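Local coordinates for protein (sliding clamp) (Enterobacteria phage RB69, PDB 1B77) that probably encircles DNA as a three-subunit ring and tethers the phage DNA polymerase to its template, making replication processive, at residues M1-I10 against A42-F50; F109-A120 against G192-G200. One frame throughout, in Å; residues are numbered along the deposited sequence.

Contact 1 of 2, residues M1-I10 against A42-F50; sequences MKLSKDTIAI and ANISDEIDF
Asp46 turns its carboxylate onto the start of helix 5-15, where one oxygen, OD2, collects three donors. Ser4, the N-cap residue, gives two of them: its backbone N reaches Asp46 OD2 at 2.9 Å on a nearly straight bond (175°) from above the carboxylate plane, and Ser4 OG comes in at the syn side, also 2.9 Å from Asp46 OD2. Thr7 closes the grip from the anti side, with OG1 2.6 Å from Asp46 OD2, and a water extends it from Thr7 OG1 to Ser45 N. An aspartate at a strand corner thus ties down the helix N-terminus. The Met1 side chain is also closely packed: CG meets the edge of the Phe50 ring, SD makes an oblique Met-aromatic contact with it, and the bend at chi3 (-67°) brings Met1 CE alongside Ile48 CG1, 4.0 Å away. The solvent side, with exposed Lys2, Glu47 and Asp49, is looser. There Met1 N forms a salt bridge with Asp49 OD2 (2.9 Å) and also bonds Glu72, a water links Lys2 N to Glu47 O, and Lys2 runs out to Glu72. Helix 5-15 lies against the corner between strands 38-44 and 47-48, with Ile10, Ile44 and Ile48 all touching Ile29 of strand 28-32.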
loop_
_atom_site.group_PDB
_atom_site.type_symbol
_atom_site.label_atom_id
_atom_site.label_comp_id
_atom_site.label_asym_id
_atom_site.label_seq_id
_atom_site.Cartn_x
_atom_site.Cartn_y
_atom_site.Cartn_z
ATOM N N MET A 1 21.046 23.389 -15.596
ATOM C CA MET A 1 19.688 23.846 -15.188
ATOM C C MET A 1 19.272 23.207 -13.870
ATOM O O MET A 1 19.875 22.236 -13.421
ATOM C CB MET A 1 18.657 23.472 -16.252
ATOM C CG MET A 1 18.462 21.977 -16.400
ATOM S SD MET A 1 17.016 21.559 -17.370
ATOM C CE MET A 1 15.758 22.138 -16.297
ATOM N N LYS A 2 18.229 23.762 -13.262
ATOM C CA LYS A 2 17.710 23.239 -12.013
ATOM C C LYS A 2 16.204 23.060 -12.115
ATOM O O LYS A 2 15.524 23.833 -12.782
ATOM C CB LYS A 2 18.042 24.181 -10.854
ATOM C CG LYS A 2 19.529 24.300 -10.556
ATOM C CD LYS A 2 19.774 25.139 -9.309
ATOM C CE LYS A 2 21.257 25.210 -8.942
ATOM N NZ LYS A 2 22.081 25.953 -9.941
ATOM N N LEU A 3 15.686 22.026 -11.465
ATOM C CA LEU A 3 14.255 21.776 -11.473
ATOM C C LEU A 3 13.705 21.885 -10.058
ATOM O O LEU A 3 14.096 21.128 -9.173
ATOM C CB LEU A 3 13.953 20.388 -12.037
ATOM C CG LEU A 3 14.275 20.205 -13.520
ATOM C CD1 LEU A 3 14.007 18.770 -13.931
ATOM C CD2 LEU A 3 13.432 21.170 -14.345
ATOM N N SER A 4 12.806 22.840 -9.852
ATOM C CA SER A 4 12.188 23.042 -8.547
ATOM C C SER A 4 11.077 22.011 -8.365
ATOM O O SER A 4 10.657 21.365 -9.328
ATOM C CB SER A 4 11.603 24.453 -8.451
ATOM O OG SER A 4 10.613 24.654 -9.443
ATOM N N LYS A 5 10.604 21.865 -7.130
ATOM C CA LYS A 5 9.550 20.906 -6.821
ATOM C C LYS A 5 8.232 21.205 -7.534
ATOM O O LYS A 5 7.476 20.287 -7.855
ATOM C CB LYS A 5 9.329 20.838 -5.305
ATOM C CG LYS A 5 10.427 20.081 -4.553
ATOM C CD LYS A 5 9.933 18.722 -4.059
ATOM C CE LYS A 5 11.067 17.910 -3.436
ATOM N NZ LYS A 5 10.582 16.619 -2.848
ATOM N N ASP A 6 7.951 22.482 -7.772
ATOM C CA ASP A 6 6.726 22.862 -8.474
ATOM C C ASP A 6 6.800 22.370 -9.917
ATOM O O ASP A 6 5.846 21.792 -10.447
ATOM C CB ASP A 6 6.546 24.377 -8.473
ATOM C CG ASP A 6 6.157 24.912 -7.121
ATOM O OD1 ASP A 6 5.102 24.481 -6.593
ATOM O OD2 ASP A 6 6.906 25.764 -6.592
ATOM N N THR A 7 7.940 22.626 -10.552
ATOM C CA THR A 7 8.155 22.193 -11.920
ATOM C C THR A 7 8.083 20.670 -11.962
ATOM O O THR A 7 7.400 20.101 -12.803
ATOM C CB THR A 7 9.526 22.656 -12.429
ATOM O OG1 THR A 7 9.529 24.087 -12.510
ATOM C CG2 THR A 7 9.825 22.057 -13.817
ATOM N N ILE A 8 8.784 20.026 -11.031
ATOM C CA ILE A 8 8.812 18.574 -10.938
ATOM C C ILE A 8 7.416 17.988 -10.798
ATOM O O ILE A 8 7.104 16.955 -11.396
ATOM C CB ILE A 8 9.678 18.109 -9.735
ATOM C CG1 ILE A 8 11.153 18.460 -9.993
ATOM C CG2 ILE A 8 9.505 16.605 -9.514
ATOM C CD1 ILE A 8 12.101 18.129 -8.836
ATOM N N ALA A 9 6.574 18.645 -10.007
ATOM C CA ALA A 9 5.212 18.165 -9.808
ATOM C C ALA A 9 4.412 18.240 -11.107
ATOM O O ALA A 9 3.607 17.357 -11.392
ATOM C CB ALA A 9 4.515 18.974 -8.706
ATOM N N ILE A 10 4.630 19.284 -11.901
ATOM C CA ILE A 10 3.894 19.389 -13.149
ATOM C C ILE A 10 4.429 18.375 -14.150
ATOM O O ILE A 10 3.661 17.801 -14.931
ATOM C CB ILE A 10 3.969 20.808 -13.742
ATOM C CG1 ILE A 10 3.315 21.800 -12.771
ATOM C CG2 ILE A 10 3.233 20.844 -15.079
ATOM C CD1 ILE A 10 3.417 23.284 -13.179
ATOM N N ALA A 42 2.714 24.182 -20.112
ATOM C CA ALA A 42 2.805 25.044 -18.950
ATOM C C ALA A 42 4.059 25.892 -18.942
ATOM O O ALA A 42 5.106 25.477 -19.443
ATOM C CB ALA A 42 2.757 24.196 -17.682
ATOM N N ASN A 43 3.934 27.085 -18.367
ATOM C CA ASN A 43 5.055 28.002 -18.212
ATOM C C ASN A 43 5.630 27.654 -16.849
ATOM O O ASN A 43 4.883 27.479 -15.893
ATOM C CB ASN A 43 4.569 29.451 -18.205
ATOM C CG ASN A 43 4.004 29.878 -19.528
ATOM O OD1 ASN A 43 3.084 30.696 -19.582
ATOM N ND2 ASN A 43 4.556 29.346 -20.610
ATOM N N ILE A 44 6.950 27.541 -16.765
ATOM C CA ILE A 44 7.601 27.193 -15.507
ATOM C C ILE A 44 8.561 28.288 -15.055
ATOM O O ILE A 44 8.918 29.171 -15.836
ATOM C CB ILE A 44 8.371 25.850 -15.635
ATOM C CG1 ILE A 44 9.321 25.898 -16.833
ATOM C CG2 ILE A 44 7.385 24.703 -15.782
ATOM C CD1 ILE A 44 10.146 24.628 -17.037
ATOM N N SER A 45 8.982 28.227 -13.795
ATOM C CA SER A 45 9.887 29.236 -13.255
ATOM C C SER A 45 11.356 28.877 -13.446
ATOM O O SER A 45 12.241 29.692 -13.170
ATOM C CB SER A 45 9.598 29.462 -11.768
ATOM O OG SER A 45 9.726 28.251 -11.042
ATOM N N ASP A 46 11.613 27.658 -13.913
ATOM C CA ASP A 46 12.975 27.197 -14.148
ATOM C C ASP A 46 13.339 27.377 -15.612
ATOM O O ASP A 46 12.477 27.311 -16.492
ATOM C CB ASP A 46 13.112 25.722 -13.766
ATOM C CG ASP A 46 12.857 25.479 -12.294
ATOM O OD1 ASP A 46 13.549 26.113 -11.473
ATOM O OD2 ASP A 46 11.976 24.661 -11.957
ATOM N N GLU A 47 14.621 27.596 -15.879
ATOM C CA GLU A 47 15.069 27.782 -17.248
ATOM C C GLU A 47 15.755 26.530 -17.773
ATOM O O GLU A 47 16.772 26.112 -17.230
ATOM C CB GLU A 47 16.041 28.957 -17.336
ATOM C CG GLU A 47 16.525 29.211 -18.756
ATOM C CD GLU A 47 15.448 29.792 -19.643
ATOM O OE1 GLU A 47 14.247 29.599 -19.334
ATOM O OE2 GLU A 47 15.778 30.433 -20.673
ATOM N N ILE A 48 15.198 25.924 -18.818
ATOM C CA ILE A 48 15.810 24.738 -19.406
ATOM C C ILE A 48 16.948 25.244 -20.296
ATOM O O ILE A 48 16.710 26.020 -21.225
ATOM C CB ILE A 48 14.799 23.962 -20.256
ATOM C CG1 ILE A 48 13.654 23.474 -19.365
ATOM C CG2 ILE A 48 15.489 22.818 -20.966
ATOM C CD1 ILE A 48 12.543 22.766 -20.112
ATOM N N ASP A 49 18.177 24.808 -20.014
ATOM C CA ASP A 49 19.336 25.280 -20.770
ATOM C C ASP A 49 19.995 24.323 -21.752
ATOM O O ASP A 49 21.117 24.554 -22.193
ATOM C CB ASP A 49 20.389 25.854 -19.815
ATOM C CG ASP A 49 20.852 24.852 -18.772
ATOM O OD1 ASP A 49 20.611 23.637 -18.949
ATOM O OD2 ASP A 49 21.473 25.291 -17.776
ATOM N N PHE A 50 19.315 23.237 -22.086
ATOM C CA PHE A 50 19.823 22.309 -23.087
ATOM C C PHE A 50 18.665 21.442 -23.541
ATOM O O PHE A 50 17.727 21.204 -22.780
ATOM C CB PHE A 50 21.001 21.462 -22.562
ATOM C CG PHE A 50 20.641 20.480 -21.486
ATOM C CD1 PHE A 50 20.427 20.903 -20.178
ATOM C CD2 PHE A 50 20.563 19.119 -21.772
ATOM C CE1 PHE A 50 20.141 19.988 -19.173
ATOM C CE2 PHE A 50 20.278 18.194 -20.771
ATOM C CZ PHE A 50 20.068 18.631 -19.466
HETATM O O HOH W 1 17.425 26.209 -14.527
HETATM O O HOH W 2 7.725 26.100 -12.275
#

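Contact 2 of 2, residues F109-A120 against G192-G200; sequences FPVASVITEIKA and GNYKVMLWG
Pro110 lies over one face of the Trp199 indole, its CG 3.5 Å from the centroid of the five-membered ring and 18° off the normal, a CH-pi contact. The same proline sets its CD over one face of the Phe109 ring, off centre. The Phe109 and Trp199 side chains run antiparallel past one another, Phe109 CZ 3.8 Å from Trp199 CB, and the Phe109 ring approaches Met197 O obliquely. Beyond these rings, two successive residues, Ser113 and Val114, sit across from the single Leu198, a classic beta bulge: Leu198 O accepts from Ser113 N at 2.7 Å and from Val114 N at 3.1 Å. Ser113 OG, held beside its own backbone N (chi1 -56°), receives Gly200 N at 3.1 Å. From the bulge onward, strand 114-118 pairs antiparallel with strand 194-201 and forms one border of the chain's six-stranded sheet. Val114, Thr116 and Ile118 share the buried face with Tyr194, Val196 and Leu198; the other face carries Ile115, Glu117, Lys195 and Met197. Packing is tight where Thr116 CG2 meets Val196 CB at 3.3 Å, while Thr116 OG1 bonds Thr170. Leu167 and Leu169 of strand 165-171 touch Ile118 and Thr116, and Leu123 of helix 120-132 touches both Ile118 and Tyr194. At the start of that helix Asn193 OD1 takes Ala120 N at 2.9 Å, the donor standing well above the amide carbonyl plane, and a water joins Ala120 O to Gly192 N.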
loop_
_atom_site.group_PDB
_atom_site.type_symbol
_atom_site.label_atom_id
_atom_site.label_comp_id
_atom_site.label_asym_id
_atom_site.label_seq_id
_atom_site.Cartn_x
_atom_site.Cartn_y
_atom_site.Cartn_z
ATOM N N PHE A 109 -5.080 26.842 -29.662
ATOM C CA PHE A 109 -6.497 26.502 -29.564
ATOM C C PHE A 109 -7.416 27.539 -30.210
ATOM O O PHE A 109 -7.282 28.737 -29.971
ATOM C CB PHE A 109 -6.887 26.319 -28.098
ATOM C CG PHE A 109 -8.202 25.615 -27.900
ATOM C CD1 PHE A 109 -8.302 24.236 -28.067
ATOM C CD2 PHE A 109 -9.346 26.331 -27.559
ATOM C CE1 PHE A 109 -9.523 23.582 -27.896
ATOM C CE2 PHE A 109 -10.570 25.687 -27.386
ATOM C CZ PHE A 109 -10.660 24.313 -27.555
ATOM N N PRO A 110 -8.363 27.085 -31.036
ATOM C CA PRO A 110 -9.294 28.011 -31.698
ATOM C C PRO A 110 -10.180 28.787 -30.727
ATOM O O PRO A 110 -10.236 28.477 -29.538
ATOM C CB PRO A 110 -10.102 27.086 -32.611
ATOM C CG PRO A 110 -10.052 25.762 -31.888
ATOM C CD PRO A 110 -8.610 25.702 -31.476
ATOM N N VAL A 111 -10.869 29.807 -31.235
ATOM C CA VAL A 111 -11.763 30.599 -30.395
ATOM C C VAL A 111 -12.885 29.681 -29.916
ATOM O O VAL A 111 -13.501 28.966 -30.709
ATOM C CB VAL A 111 -12.348 31.796 -31.174
ATOM C CG1 VAL A 111 -12.978 31.314 -32.476
ATOM C CG2 VAL A 111 -13.379 32.526 -30.311
ATOM N N ALA A 112 -13.147 29.704 -28.616
ATOM C CA ALA A 112 -14.158 28.839 -28.019
ATOM C C ALA A 112 -15.591 29.065 -28.487
ATOM O O ALA A 112 -16.009 30.190 -28.755
ATOM C CB ALA A 112 -14.086 28.941 -26.495
ATOM N N SER A 113 -16.338 27.971 -28.579
ATOM C CA SER A 113 -17.728 28.022 -28.989
ATOM C C SER A 113 -18.537 28.330 -27.739
ATOM O O SER A 113 -19.550 29.025 -27.802
ATOM C CB SER A 113 -18.160 26.677 -29.582
ATOM O OG SER A 113 -17.314 26.291 -30.651
ATOM N N VAL A 114 -18.086 27.797 -26.602
ATOM C CA VAL A 114 -18.745 28.026 -25.315
ATOM C C VAL A 114 -17.707 27.936 -24.205
ATOM O O VAL A 114 -16.779 27.126 -24.280
ATOM C CB VAL A 114 -19.805 26.961 -24.985
ATOM C CG1 VAL A 114 -20.939 27.596 -24.200
ATOM C CG2 VAL A 114 -20.291 26.283 -26.236
ATOM N N ILE A 115 -17.877 28.743 -23.166
ATOM C CA ILE A 115 -16.951 28.727 -22.044
ATOM C C ILE A 115 -17.668 28.413 -20.743
ATOM O O ILE A 115 -18.737 28.951 -20.474
ATOM C CB ILE A 115 -16.244 30.090 -21.865
ATOM C CG1 ILE A 115 -15.400 30.418 -23.103
ATOM C CG2 ILE A 115 -15.378 30.061 -20.617
ATOM C CD1 ILE A 115 -14.724 31.788 -23.048
ATOM N N THR A 116 -17.082 27.531 -19.943
ATOM C CA THR A 116 -17.643 27.183 -18.638
ATOM C C THR A 116 -16.461 26.989 -17.699
ATOM O O THR A 116 -15.343 27.394 -18.021
ATOM C CB THR A 116 -18.503 25.882 -18.679
ATOM O OG1 THR A 116 -19.015 25.601 -17.369
ATOM C CG2 THR A 116 -17.684 24.696 -19.159
ATOM N N GLU A 117 -16.697 26.378 -16.543
ATOM C CA GLU A 117 -15.622 26.158 -15.594
ATOM C C GLU A 117 -15.979 25.115 -14.550
ATOM O O GLU A 117 -17.147 24.893 -14.255
ATOM C CB GLU A 117 -15.260 27.470 -14.901
ATOM C CG GLU A 117 -16.263 27.967 -13.876
ATOM C CD GLU A 117 -15.862 29.316 -13.296
ATOM O OE1 GLU A 117 -14.658 29.509 -13.004
ATOM O OE2 GLU A 117 -16.744 30.186 -13.120
ATOM N N ILE A 118 -14.959 24.475 -13.998
ATOM C CA ILE A 118 -15.157 23.458 -12.978
ATOM C C ILE A 118 -14.236 23.766 -11.796
ATOM O O ILE A 118 -13.055 24.062 -11.979
ATOM C CB ILE A 118 -14.854 22.056 -13.552
ATOM C CG1 ILE A 118 -15.125 20.981 -12.502
ATOM C CG2 ILE A 118 -13.420 22.006 -14.073
ATOM C CD1 ILE A 118 -15.240 19.583 -13.086
ATOM N N LYS A 119 -14.794 23.720 -10.591
ATOM C CA LYS A 119 -14.034 24.001 -9.378
ATOM C C LYS A 119 -13.239 22.774 -8.955
ATOM O O LYS A 119 -13.572 21.651 -9.341
ATOM C CB LYS A 119 -14.983 24.409 -8.246
ATOM C CG LYS A 119 -15.852 25.626 -8.545
ATOM C CD LYS A 119 -16.806 25.904 -7.393
ATOM C CE LYS A 119 -17.626 27.166 -7.628
ATOM N NZ LYS A 119 -16.749 28.360 -7.801
ATOM N N ALA A 120 -12.206 22.999 -8.148
ATOM C CA ALA A 120 -11.331 21.938 -7.656
ATOM C C ALA A 120 -12.035 20.731 -7.024
ATOM O O ALA A 120 -11.723 19.592 -7.366
ATOM C CB ALA A 120 -10.320 22.519 -6.672
ATOM N N GLY A 192 -7.297 21.112 -9.292
ATOM C CA GLY A 192 -7.321 22.565 -9.398
ATOM C C GLY A 192 -8.610 23.109 -9.998
ATOM O O GLY A 192 -9.523 22.344 -10.327
ATOM N N ASN A 193 -8.684 24.436 -10.126
ATOM C CA ASN A 193 -9.841 25.117 -10.702
ATOM C C ASN A 193 -9.541 25.359 -12.180
ATOM O O ASN A 193 -8.452 25.824 -12.535
ATOM C CB ASN A 193 -10.070 26.463 -10.013
ATOM C CG ASN A 193 -10.369 26.322 -8.534
ATOM O OD1 ASN A 193 -11.386 25.752 -8.144
ATOM N ND2 ASN A 193 -9.482 26.846 -7.702
ATOM N N TYR A 194 -10.499 25.056 -13.046
ATOM C CA TYR A 194 -10.269 25.231 -14.463
ATOM C C TYR A 194 -11.337 25.982 -15.236
ATOM O O TYR A 194 -12.526 25.857 -14.966
ATOM C CB TYR A 194 -10.084 23.870 -15.141
ATOM C CG TYR A 194 -8.880 23.099 -14.670
ATOM C CD1 TYR A 194 -8.893 22.408 -13.455
ATOM C CD2 TYR A 194 -7.709 23.094 -15.422
ATOM C CE1 TYR A 194 -7.758 21.731 -13.009
ATOM C CE2 TYR A 194 -6.573 22.424 -14.983
ATOM C CZ TYR A 194 -6.603 21.749 -13.781
ATOM O OH TYR A 194 -5.468 21.093 -13.359
ATOM N N LYS A 195 -10.876 26.765 -16.202
ATOM C CA LYS A 195 -11.758 27.476 -17.109
ATOM C C LYS A 195 -11.904 26.443 -18.227
ATOM O O LYS A 195 -10.905 25.958 -18.750
ATOM C CB LYS A 195 -11.080 28.742 -17.646
ATOM C CG LYS A 195 -11.867 29.430 -18.753
ATOM C CD LYS A 195 -11.407 30.872 -18.973
ATOM C CE LYS A 195 -9.956 30.948 -19.415
ATOM N NZ LYS A 195 -9.518 32.362 -19.627
ATOM N N VAL A 196 -13.134 26.094 -18.580
ATOM C CA VAL A 196 -13.363 25.094 -19.619
ATOM C C VAL A 196 -13.854 25.700 -20.923
ATOM O O VAL A 196 -14.948 26.245 -20.987
ATOM C CB VAL A 196 -14.397 24.060 -19.152
ATOM C CG1 VAL A 196 -14.583 22.981 -20.219
ATOM C CG2 VAL A 196 -13.953 23.459 -17.831
ATOM N N MET A 197 -13.043 25.586 -21.964
ATOM C CA MET A 197 -13.404 26.126 -23.267
ATOM C C MET A 197 -13.692 25.007 -24.266
ATOM O O MET A 197 -12.816 24.202 -24.591
ATOM C CB MET A 197 -12.280 27.021 -23.766
ATOM C CG MET A 197 -11.971 28.137 -22.789
ATOM S SD MET A 197 -10.496 29.020 -23.220
ATOM C CE MET A 197 -9.243 27.975 -22.446
ATOM N N LEU A 198 -14.931 24.972 -24.746
ATOM C CA LEU A 198 -15.373 23.948 -25.683
ATOM C C LEU A 198 -15.474 24.483 -27.112
ATOM O O LEU A 198 -15.979 25.585 -27.344
ATOM C CB LEU A 198 -16.718 23.403 -25.218
ATOM C CG LEU A 198 -16.704 22.959 -23.752
ATOM C CD1 LEU A 198 -18.118 22.730 -23.262
ATOM C CD2 LEU A 198 -15.866 21.702 -23.612
ATOM N N TRP A 199 -14.999 23.693 -28.068
ATOM C CA TRP A 199 -15.012 24.105 -29.464
ATOM C C TRP A 199 -15.491 23.046 -30.432
ATOM O O TRP A 199 -15.076 21.889 -30.368
ATOM C CB TRP A 199 -13.617 24.532 -29.894
ATOM C CG TRP A 199 -13.498 24.753 -31.368
ATOM C CD1 TRP A 199 -14.011 25.792 -32.083
ATOM C CD2 TRP A 199 -12.795 23.928 -32.304
ATOM N NE1 TRP A 199 -13.664 25.673 -33.405
ATOM C CE2 TRP A 199 -12.911 24.540 -33.568
ATOM C CE3 TRP A 199 -12.063 22.737 -32.194
ATOM C CZ2 TRP A 199 -12.335 24.000 -34.720
ATOM C CZ3 TRP A 199 -11.485 22.198 -33.345
ATOM C CH2 TRP A 199 -11.625 22.833 -34.586
ATOM N N GLY A 200 -16.343 23.474 -31.355
ATOM C CA GLY A 200 -16.877 22.574 -32.355
ATOM C C GLY A 200 -16.999 23.278 -33.692
ATOM O O GLY A 200 -17.530 24.382 -33.773
HETATM O O HOH W 3 -9.233 19.205 -8.295
#

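Both segments of contact 1 come earlier in the sequence than either of contact 2. Their centres lie 26 Å apart, and with nearest atoms about 9 Å from each other they do not meet. What joins them is the six-stranded antiparallel sheet. Contact 1 reaches it through strand 38-44, next to its border strand 28-32; contact 2 is the pairing of strands 194-201 and 114-118 at the other border. Strands 215-219 and 204-210 fill the interval. Strands 28-32 and 38-44 come from the N-terminal half of the chain and the other four from the C-terminal part, so the continuous sheet joins the two halves, consistent with one rigid segment of the three-subunit ring.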